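Transcriptional regulator (Vibrio virus VP882, PDB 7DWM) probably regulates transcription by binding DNA through a LuxR-type helix-turn-helix, and holds the signal molecule 3,5-dimethylpyrazin-2-ol in the pocket of its PAS fold. Local coordinates at residues K87-D92 against F103-T108; L159-E165 against R198-F203; C65-F70 against H94-N98. All blocks are in the same frame, centred on the assembly; numbering follows the deposited sequence.

Interaction 1 of 3, residues K87-D92 against F103-T108; sequences KKIVLD and FTFTKT. With A1U (3,5-dimethylpyrazin-2-ol), chain C.
Asp-92 and Phe-105, which touch on the same face of a two-stranded antiparallel pairing, also form one wall of the pocket for 3,5-dimethylpyrazin-2-ol. The pyrazine lies over one face of the Phe-105 ring, with its CAC 3.7 Å above the plane and offset toward the rim. The Asp-92 side chain runs at about a right angle to that of Phe-105, and their carboxylate and ring planes stand 86° apart. OD2 of Asp-92 lies 3.5 Å from CD2 of Phe-105 and also borders the ligand at CAB, while OD1 is held by His-94 NE2. Farther along the same face, Lys-107 bends at its third torsion (chi3 74°), carrying NZ toward ligand OAI for a weak hydrogen bond of 3.4 Å. The same ammonium has firmer partners in Gln-77 and Asp-78, which position it from the second shell. Beneath the pocket the backbones join in hydrogen-bonded pairs at Lys-88/Lys-107, Val-90/Phe-105 and Asp-92/Phe-103. At the first of these, Lys-107 N donates to Lys-88 O over 2.8 Å. Ile-89 and Thr-106 lie side by side on the opposite face. The hairpin of strands 88-96 and 99-110 is flanked in the sheet by strands 119-126 and 233-236; helices 42-47 and 71-80 cover the ligand face, and the second subunit packs against Ile-89 and Leu-91.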
loop_
_atom_site.group_PDB
_atom_site.type_symbol
_atom_site.label_atom_id
_atom_site.label_comp_id
_atom_site.label_asym_id
_atom_site.label_seq_id
_atom_site.Cartn_x
_atom_site.Cartn_y
_atom_site.Cartn_z
ATOM N N LYS A 87 8.363 -8.468 -7.570
ATOM C CA LYS A 87 7.949 -8.892 -6.213
ATOM C C LYS A 87 6.447 -9.170 -6.210
ATOM O O LYS A 87 5.771 -8.669 -7.106
ATOM C CB LYS A 87 8.153 -7.726 -5.248
ATOM C CG LYS A 87 6.929 -6.838 -5.081
ATOM C CD LYS A 87 7.212 -5.514 -4.423
ATOM C CE LYS A 87 6.206 -4.443 -4.782
ATOM N NZ LYS A 87 5.455 -4.787 -6.012
ATOM N N LYS A 88 5.967 -9.974 -5.256
ATOM C CA LYS A 88 4.543 -10.223 -5.106
ATOM C C LYS A 88 4.148 -10.076 -3.646
ATOM O O LYS A 88 4.845 -10.547 -2.741
ATOM C CB LYS A 88 4.129 -11.616 -5.617
ATOM C CG LYS A 88 4.162 -11.792 -7.137
ATOM C CD LYS A 88 5.569 -12.131 -7.600
ATOM C CE LYS A 88 5.891 -11.542 -8.962
ATOM N NZ LYS A 88 7.087 -12.211 -9.549
ATOM N N ILE A 89 3.018 -9.415 -3.430
ATOM C CA ILE A 89 2.507 -9.103 -2.106
ATOM C C ILE A 89 1.401 -10.090 -1.773
ATOM O O ILE A 89 0.500 -10.341 -2.590
ATOM C CB ILE A 89 2.008 -7.647 -2.031
ATOM C CG1 ILE A 89 3.057 -6.696 -2.614
ATOM C CG2 ILE A 89 1.714 -7.247 -0.606
ATOM C CD1 ILE A 89 2.472 -5.414 -3.176
ATOM N N VAL A 90 1.475 -10.661 -0.581
ATOM C CA VAL A 90 0.476 -11.588 -0.077
ATOM C C VAL A 90 -0.217 -11.014 1.146
ATOM O O VAL A 90 0.432 -10.571 2.111
ATOM C CB VAL A 90 1.088 -12.970 0.181
ATOM C CG1 VAL A 90 1.688 -13.041 1.524
ATOM C CG2 VAL A 90 -0.058 -14.043 0.128
ATOM N N LEU A 91 -1.541 -10.941 1.057
ATOM C CA LEU A 91 -2.423 -10.662 2.176
ATOM C C LEU A 91 -2.591 -11.948 2.966
ATOM O O LEU A 91 -3.200 -12.909 2.480
ATOM C CB LEU A 91 -3.771 -10.137 1.684
ATOM C CG LEU A 91 -4.916 -9.993 2.706
ATOM C CD1 LEU A 91 -4.571 -8.976 3.785
ATOM C CD2 LEU A 91 -6.216 -9.616 2.010
ATOM N N ASP A 92 -2.045 -11.973 4.173
ATOM C CA ASP A 92 -2.102 -13.122 5.065
ATOM C C ASP A 92 -2.921 -12.724 6.283
ATOM O O ASP A 92 -2.447 -11.986 7.150
ATOM C CB ASP A 92 -0.688 -13.552 5.459
ATOM C CG ASP A 92 -0.123 -14.658 4.569
ATOM O OD1 ASP A 92 -0.604 -15.805 4.608
ATOM O OD2 ASP A 92 0.831 -14.411 3.829
ATOM N N PHE A 103 -1.862 -9.333 8.042
ATOM C CA PHE A 103 -0.523 -8.987 7.607
ATOM C C PHE A 103 -0.465 -8.869 6.093
ATOM O O PHE A 103 -1.257 -9.463 5.358
ATOM C CB PHE A 103 0.491 -10.031 8.081
ATOM C CG PHE A 103 1.198 -9.653 9.344
ATOM C CD1 PHE A 103 2.560 -9.396 9.341
ATOM C CD2 PHE A 103 0.505 -9.552 10.537
ATOM C CE1 PHE A 103 3.216 -9.046 10.506
ATOM C CE2 PHE A 103 1.154 -9.201 11.706
ATOM C CZ PHE A 103 2.512 -8.950 11.690
ATOM N N THR A 104 0.500 -8.083 5.644
ATOM C CA THR A 104 0.992 -8.111 4.278
ATOM C C THR A 104 2.357 -8.784 4.298
ATOM O O THR A 104 3.262 -8.326 5.003
ATOM C CB THR A 104 1.073 -6.687 3.726
ATOM O OG1 THR A 104 -0.248 -6.205 3.444
ATOM C CG2 THR A 104 1.961 -6.602 2.494
ATOM N N PHE A 105 2.500 -9.866 3.534
ATOM C CA PHE A 105 3.790 -10.524 3.335
ATOM C C PHE A 105 4.246 -10.290 1.899
ATOM O O PHE A 105 3.658 -10.831 0.957
ATOM C CB PHE A 105 3.713 -12.012 3.668
ATOM C CG PHE A 105 3.859 -12.304 5.133
ATOM C CD1 PHE A 105 5.112 -12.490 5.695
ATOM C CD2 PHE A 105 2.744 -12.373 5.951
ATOM C CE1 PHE A 105 5.249 -12.748 7.048
ATOM C CE2 PHE A 105 2.875 -12.628 7.304
ATOM C CZ PHE A 105 4.130 -12.816 7.853
ATOM N N THR A 106 5.288 -9.474 1.747
ATOM C CA THR A 106 5.882 -9.161 0.452
ATOM C C THR A 106 7.022 -10.131 0.157
ATOM O O THR A 106 8.010 -10.179 0.899
ATOM C CB THR A 106 6.387 -7.717 0.429
ATOM O OG1 THR A 106 7.663 -7.636 1.071
ATOM C CG2 THR A 106 5.408 -6.813 1.143
ATOM N N LYS A 107 6.880 -10.902 -0.922
ATOM C CA LYS A 107 7.866 -11.913 -1.282
ATOM C C LYS A 107 8.548 -11.537 -2.589
ATOM O O LYS A 107 7.880 -11.293 -3.601
ATOM C CB LYS A 107 7.209 -13.288 -1.371
ATOM C CG LYS A 107 6.350 -13.571 -0.147
ATOM C CD LYS A 107 5.392 -14.739 -0.313
ATOM C CE LYS A 107 6.122 -16.069 -0.270
ATOM N NZ LYS A 107 5.177 -17.216 -0.192
ATOM N N THR A 108 9.879 -11.477 -2.540
ATOM C CA THR A 108 10.776 -11.025 -3.590
ATOM C C THR A 108 11.800 -12.106 -3.922
ATOM O O THR A 108 12.190 -12.880 -3.048
ATOM C CB THR A 108 11.505 -9.741 -3.171
ATOM O OG1 THR A 108 12.354 -9.312 -4.241
ATOM C CG2 THR A 108 12.319 -9.978 -1.899
HETATM C CAB A1U C . 2.882 -16.280 5.576
HETATM C CAC A1U C . 3.605 -16.354 6.793
HETATM C CAE A1U C . 5.545 -16.861 5.579
HETATM C CAF A1U C . 4.745 -16.770 4.420
HETATM C CAG A1U C . 2.893 -16.108 8.095
HETATM C CAH A1U C . 7.009 -17.178 5.536
HETATM N NAA A1U C . 3.443 -16.493 4.356
HETATM N NAD A1U C . 4.938 -16.645 6.762
HETATM O OAI A1U C . 5.422 -17.004 3.207
#

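Interaction 2 of 3, residues L159-E165 against R198-F203; sequences LNLTERE and RIRNKF
The Phe-203 ring carries Leu-159 CD1 over one face, 3.6 Å above the plane and displaced toward the rim, in a CH-pi contact; Ile-199 O lies in plane at its edge, and Tyr-220 makes an edge-to-face pair with it. Leu-161 CD2 adds an oblique approach, 4.2 Å from CE2 of Phe-203. The other flat pair is charged: Glu-165 OE1 sits at the edge of the Arg-198 guanidinium, 3.2 Å from NH2, with the carboxylate and guanidinium nearly coplanar (29°). OE1 uses its anti lone pair for this salt bridge. The other oxygen, OE2, takes Lys-202 NZ on its syn lone pair at 2.8 Å and also accepts a hydrogen bond from the backbone N of Thr-162, which comes from above the carboxylate plane. Three donors therefore fix the rotation of this buried carboxylate. Lys-202, its chain extended beyond CG, reaches far enough to bind Asn-160 O as well, 2.7 Å from NZ. In return, Thr-162 OG1 accepts from Glu-165 N at 3.2 Å, completing a capping box at the start of helix 163-172. The aliphatic part of Glu-165 runs alongside Ile-199 in the opposite sense, CG to CG1 3.6 Å. The contact thus joins the N-terminal end of helix 163-172 to the last turns of helix 189-203, probably the recognition helix of the LuxR-type helix-turn-helix; Leu-211 and Ala-215 of helix 208-217 pack on Ile-199 or Phe-203, as do Val-168 and Leu-169 farther along helix 163-172.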
loop_
_atom_site.group_PDB
_atom_site.type_symbol
_atom_site.label_atom_id
_atom_site.label_comp_id
_atom_site.label_asym_id
_atom_site.label_seq_id
_atom_site.Cartn_x
_atom_site.Cartn_y
_atom_site.Cartn_z
ATOM N N LEU A 159 -24.680 2.821 14.795
ATOM C CA LEU A 159 -25.722 2.083 14.088
ATOM C C LEU A 159 -25.262 0.663 13.769
ATOM O O LEU A 159 -24.066 0.393 13.662
ATOM C CB LEU A 159 -26.134 2.822 12.814
ATOM C CG LEU A 159 -25.022 3.230 11.848
ATOM C CD1 LEU A 159 -25.491 3.054 10.418
ATOM C CD2 LEU A 159 -24.579 4.665 12.096
ATOM N N ASN A 160 -26.228 -0.238 13.607
ATOM C CA ASN A 160 -26.000 -1.683 13.578
ATOM C C ASN A 160 -26.433 -2.234 12.224
ATOM O O ASN A 160 -27.546 -2.741 12.069
ATOM C CB ASN A 160 -26.742 -2.369 14.732
ATOM C CG ASN A 160 -26.181 -1.995 16.091
ATOM O OD1 ASN A 160 -26.428 -0.900 16.599
ATOM N ND2 ASN A 160 -25.422 -2.907 16.690
ATOM N N LEU A 161 -25.548 -2.134 11.238
ATOM C CA LEU A 161 -25.822 -2.748 9.947
ATOM C C LEU A 161 -25.695 -4.262 10.052
ATOM O O LEU A 161 -24.789 -4.785 10.707
ATOM C CB LEU A 161 -24.855 -2.224 8.886
ATOM C CG LEU A 161 -24.705 -0.712 8.715
ATOM C CD1 LEU A 161 -23.685 -0.410 7.632
ATOM C CD2 LEU A 161 -26.042 -0.071 8.386
ATOM N N THR A 162 -26.617 -4.968 9.403
ATOM C CA THR A 162 -26.533 -6.415 9.319
ATOM C C THR A 162 -25.419 -6.811 8.351
ATOM O O THR A 162 -24.756 -5.969 7.739
ATOM C CB THR A 162 -27.876 -7.001 8.892
ATOM O OG1 THR A 162 -28.081 -6.767 7.493
ATOM C CG2 THR A 162 -29.006 -6.362 9.682
ATOM N N GLU A 163 -25.211 -8.120 8.204
ATOM C CA GLU A 163 -24.144 -8.594 7.329
ATOM C C GLU A 163 -24.451 -8.288 5.867
ATOM O O GLU A 163 -23.604 -7.745 5.143
ATOM C CB GLU A 163 -23.928 -10.093 7.538
ATOM C CG GLU A 163 -23.196 -10.432 8.828
ATOM C CD GLU A 163 -22.425 -11.736 8.742
ATOM O OE1 GLU A 163 -21.431 -11.887 9.482
ATOM O OE2 GLU A 163 -22.815 -12.608 7.937
ATOM N N ARG A 164 -25.671 -8.599 5.422
ATOM C CA ARG A 164 -26.039 -8.292 4.045
ATOM C C ARG A 164 -26.062 -6.789 3.805
ATOM O O ARG A 164 -25.671 -6.321 2.730
ATOM C CB ARG A 164 -27.393 -8.908 3.697
ATOM C CG ARG A 164 -27.908 -8.493 2.320
ATOM C CD ARG A 164 -29.276 -9.071 2.024
ATOM N NE ARG A 164 -29.286 -10.522 2.173
ATOM C CZ ARG A 164 -30.386 -11.264 2.179
ATOM N NH1 ARG A 164 -30.300 -12.579 2.321
ATOM N NH2 ARG A 164 -31.576 -10.693 2.041
ATOM N N GLU A 165 -26.512 -6.016 4.797
ATOM C CA GLU A 165 -26.493 -4.564 4.666
ATOM C C GLU A 165 -25.067 -4.044 4.564
ATOM O O GLU A 165 -24.790 -3.113 3.799
ATOM C CB GLU A 165 -27.219 -3.921 5.847
ATOM C CG GLU A 165 -28.738 -3.987 5.733
ATOM C CD GLU A 165 -29.445 -3.782 7.062
ATOM O OE1 GLU A 165 -30.682 -3.943 7.100
ATOM O OE2 GLU A 165 -28.771 -3.456 8.064
ATOM N N ARG A 198 -33.344 0.081 4.042
ATOM C CA ARG A 198 -33.114 -0.082 5.474
ATOM C C ARG A 198 -31.778 0.524 5.900
ATOM O O ARG A 198 -31.677 1.113 6.984
ATOM C CB ARG A 198 -33.181 -1.560 5.856
ATOM C CG ARG A 198 -34.597 -2.057 6.088
ATOM C CD ARG A 198 -34.616 -3.474 6.629
ATOM N NE ARG A 198 -35.033 -4.434 5.614
ATOM C CZ ARG A 198 -34.195 -5.078 4.810
ATOM N NH1 ARG A 198 -34.667 -5.934 3.913
ATOM N NH2 ARG A 198 -32.887 -4.870 4.902
ATOM N N ILE A 199 -30.759 0.443 5.039
ATOM C CA ILE A 199 -29.486 1.103 5.334
ATOM C C ILE A 199 -29.672 2.613 5.410
ATOM O O ILE A 199 -29.237 3.270 6.367
ATOM C CB ILE A 199 -28.430 0.735 4.277
ATOM C CG1 ILE A 199 -28.041 -0.736 4.380
ATOM C CG2 ILE A 199 -27.204 1.625 4.419
ATOM C CD1 ILE A 199 -27.405 -1.266 3.115
ATOM N N ARG A 200 -30.302 3.184 4.380
ATOM C CA ARG A 200 -30.603 4.610 4.342
ATOM C C ARG A 200 -31.299 5.068 5.618
ATOM O O ARG A 200 -30.910 6.068 6.230
ATOM C CB ARG A 200 -31.465 4.911 3.117
ATOM C CG ARG A 200 -31.332 6.315 2.586
ATOM C CD ARG A 200 -32.556 6.687 1.774
ATOM N NE ARG A 200 -33.698 7.005 2.626
ATOM C CZ ARG A 200 -34.907 6.473 2.484
ATOM N NH1 ARG A 200 -35.137 5.594 1.519
ATOM N NH2 ARG A 200 -35.887 6.823 3.306
ATOM N N ASN A 201 -32.340 4.340 6.032
ATOM C CA ASN A 201 -33.078 4.748 7.223
ATOM C C ASN A 201 -32.228 4.611 8.479
ATOM O O ASN A 201 -32.342 5.428 9.400
ATOM C CB ASN A 201 -34.371 3.946 7.343
ATOM C CG ASN A 201 -35.485 4.534 6.503
ATOM O OD1 ASN A 201 -35.452 5.715 6.154
ATOM N ND2 ASN A 201 -36.475 3.715 6.170
ATOM N N LYS A 202 -31.372 3.587 8.542
ATOM C CA LYS A 202 -30.465 3.473 9.678
ATOM C C LYS A 202 -29.506 4.656 9.745
ATOM O O LYS A 202 -29.136 5.095 10.840
ATOM C CB LYS A 202 -29.697 2.155 9.608
ATOM C CG LYS A 202 -30.480 0.979 10.162
ATOM C CD LYS A 202 -29.688 -0.315 10.116
ATOM C CE LYS A 202 -30.575 -1.491 10.491
ATOM N NZ LYS A 202 -29.823 -2.770 10.597
ATOM N N PHE A 203 -29.093 5.184 8.592
ATOM C CA PHE A 203 -28.246 6.372 8.579
ATOM C C PHE A 203 -29.028 7.651 8.845
ATOM O O PHE A 203 -28.424 8.670 9.199
ATOM C CB PHE A 203 -27.522 6.499 7.238
ATOM C CG PHE A 203 -26.224 5.753 7.178
ATOM C CD1 PHE A 203 -25.018 6.419 7.320
ATOM C CD2 PHE A 203 -26.209 4.382 6.980
ATOM C CE1 PHE A 203 -23.820 5.731 7.265
ATOM C CE2 PHE A 203 -25.015 3.689 6.924
ATOM C CZ PHE A 203 -23.819 4.364 7.065
#

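Interaction 3 of 3, residues C65-F70 against H94-N98; sequences CETAAF and HPYAN
Packing of Phe-70, Thr-67, Glu-66 and Cys-65 against His-94, Pro-95 and Tyr-96 presses the 3-10 turn ahead of helix 71-80 onto the end of strand 88-96. No polar bond joins the two segments; the contact is aromatic and apolar. The edge of His-94 points to the face of Phe-70 in an offset edge-to-face pair, centroids 5.6 Å apart and planes at 71°, with CE1 of His-94 3.8 Å from CD2 of Phe-70. Thr-67 CG2 lies over one face of the imidazole, 4.1 Å above its plane, and turns to the Tyr-96 ring too, reaching CE1 at 3.6 Å. In this PAS fold the turn and the strand end close one side of the ligand pocket: Thr-67 and Tyr-96 both touch the bound 3,5-dimethylpyrazin-2-ol. Asp-92 and Gln-232 hold the two imidazole nitrogens of His-94, so the ring is fixed in rotation while it receives the methyl. Tyr-96 is anchored through OH on the backbone O of Asp-92. Between these residues the chain makes an inverse gamma turn centred on Pro-95, whose CG meets CB of Glu-66 at 3.7 Å, the two side chains crossing at about a right angle. Cys-65, its SG anti to the backbone N (chi1 -172°), extends the thiol toward the strand end, where it comes to 3.8 Å from Pro-95 O and also packs beside CA of Tyr-96.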
loop_
_atom_site.group_PDB
_atom_site.type_symbol
_atom_site.label_atom_id
_atom_site.label_comp_id
_atom_site.label_asym_id
_atom_site.label_seq_id
_atom_site.Cartn_x
_atom_site.Cartn_y
_atom_site.Cartn_z
ATOM N N CYS A 65 1.533 -22.947 15.484
ATOM C CA CYS A 65 0.692 -21.868 14.965
ATOM C C CYS A 65 -0.093 -22.347 13.763
ATOM O O CYS A 65 0.352 -23.227 13.025
ATOM C CB CYS A 65 1.499 -20.615 14.586
ATOM S SG CYS A 65 0.422 -19.230 14.166
ATOM N N GLU A 66 -1.260 -21.735 13.576
ATOM C CA GLU A 66 -2.223 -22.186 12.581
ATOM C C GLU A 66 -1.755 -21.890 11.165
ATOM O O GLU A 66 -2.281 -22.487 10.215
ATOM C CB GLU A 66 -3.583 -21.522 12.827
ATOM C CG GLU A 66 -4.118 -21.703 14.237
ATOM C CD GLU A 66 -5.253 -22.705 14.316
ATOM O OE1 GLU A 66 -5.885 -22.791 15.390
ATOM O OE2 GLU A 66 -5.511 -23.403 13.309
ATOM N N THR A 67 -0.796 -20.964 11.016
ATOM C CA THR A 67 -0.181 -20.695 9.725
ATOM C C THR A 67 0.137 -21.971 8.969
ATOM O O THR A 67 -0.011 -22.015 7.743
ATOM C CB THR A 67 1.096 -19.877 9.923
ATOM O OG1 THR A 67 1.779 -20.314 11.099
ATOM C CG2 THR A 67 0.759 -18.399 10.072
ATOM N N ALA A 68 0.543 -23.025 9.680
ATOM C CA ALA A 68 0.990 -24.252 9.027
ATOM C C ALA A 68 -0.067 -24.839 8.099
ATOM O O ALA A 68 0.277 -25.497 7.107
ATOM C CB ALA A 68 1.396 -25.289 10.078
ATOM N N ALA A 69 -1.352 -24.617 8.392
ATOM C CA ALA A 69 -2.390 -25.178 7.535
ATOM C C ALA A 69 -2.325 -24.631 6.116
ATOM O O ALA A 69 -2.771 -25.307 5.182
ATOM C CB ALA A 69 -3.772 -24.912 8.134
ATOM N N PHE A 70 -1.768 -23.435 5.933
ATOM C CA PHE A 70 -1.571 -22.856 4.613
ATOM C C PHE A 70 -0.119 -22.919 4.167
ATOM O O PHE A 70 0.238 -22.296 3.160
ATOM C CB PHE A 70 -2.066 -21.410 4.592
ATOM C CG PHE A 70 -3.556 -21.288 4.566
ATOM C CD1 PHE A 70 -4.227 -21.130 3.367
ATOM C CD2 PHE A 70 -4.289 -21.345 5.739
ATOM C CE1 PHE A 70 -5.602 -21.022 3.337
ATOM C CE2 PHE A 70 -5.664 -21.240 5.714
ATOM C CZ PHE A 70 -6.321 -21.079 4.513
ATOM N N HIS A 94 -4.518 -14.272 9.510
ATOM C CA HIS A 94 -4.272 -15.518 10.222
ATOM C C HIS A 94 -4.464 -15.328 11.714
ATOM O O HIS A 94 -4.227 -14.232 12.238
ATOM C CB HIS A 94 -2.852 -16.043 9.963
ATOM C CG HIS A 94 -2.647 -16.591 8.589
ATOM N ND1 HIS A 94 -3.110 -17.829 8.202
ATOM C CD2 HIS A 94 -2.022 -16.071 7.510
ATOM C CE1 HIS A 94 -2.784 -18.047 6.941
ATOM N NE2 HIS A 94 -2.121 -16.995 6.497
ATOM N N PRO A 95 -4.873 -16.377 12.430
ATOM C CA PRO A 95 -4.810 -16.382 13.903
ATOM C C PRO A 95 -3.383 -16.641 14.381
ATOM O O PRO A 95 -2.996 -17.739 14.780
ATOM C CB PRO A 95 -5.766 -17.517 14.274
ATOM C CG PRO A 95 -5.649 -18.471 13.135
ATOM C CD PRO A 95 -5.435 -17.632 11.898
ATOM N N TYR A 96 -2.569 -15.589 14.334
ATOM C CA TYR A 96 -1.181 -15.691 14.742
ATOM C C TYR A 96 -1.095 -15.924 16.252
ATOM O O TYR A 96 -2.091 -15.861 16.980
ATOM C CB TYR A 96 -0.415 -14.433 14.331
ATOM C CG TYR A 96 -0.390 -14.201 12.833
ATOM C CD1 TYR A 96 0.308 -15.055 11.989
ATOM C CD2 TYR A 96 -1.068 -13.131 12.264
ATOM C CE1 TYR A 96 0.332 -14.848 10.621
ATOM C CE2 TYR A 96 -1.051 -12.917 10.898
ATOM C CZ TYR A 96 -0.349 -13.778 10.082
ATOM O OH TYR A 96 -0.331 -13.569 8.723
ATOM N N ALA A 97 0.130 -16.181 16.718
ATOM C CA ALA A 97 0.367 -16.618 18.092
ATOM C C ALA A 97 -0.207 -15.676 19.145
ATOM O O ALA A 97 -0.307 -16.076 20.311
ATOM C CB ALA A 97 1.868 -16.790 18.325
ATOM N N ASN A 98 -0.584 -14.453 18.782
ATOM C CA ASN A 98 -1.181 -13.520 19.732
ATOM C C ASN A 98 -2.454 -12.905 19.168
ATOM O O ASN A 98 -2.684 -11.695 19.279
ATOM C CB ASN A 98 -0.189 -12.437 20.144
ATOM C CG ASN A 98 -0.404 -11.972 21.574
ATOM O OD1 ASN A 98 -1.536 -11.736 21.996
ATOM N ND2 ASN A 98 0.682 -11.846 22.329
#

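How the interactions relate
From the N terminus, segment 65-70 comes first and closes a loop through helix 71-80 when it meets 94-98 in interaction 3. Inside that loop lies 87-92, whose partner 103-108 follows only after 94-98, closing the hairpin of strands 88-96 and 99-110, so interactions 1 and 3 cross. They share strand 88-96 and touch where Tyr-96 OH packs on Phe-103 and Phe-105; together they tie the sheet to the loop ahead of helix 71-80 around one ligand pocket. Interaction 2 begins after both are closed: 159-165 and 198-203 bracket helix 178-185 in the LuxR-type region, its nearest atoms about 17 Å from either of the others.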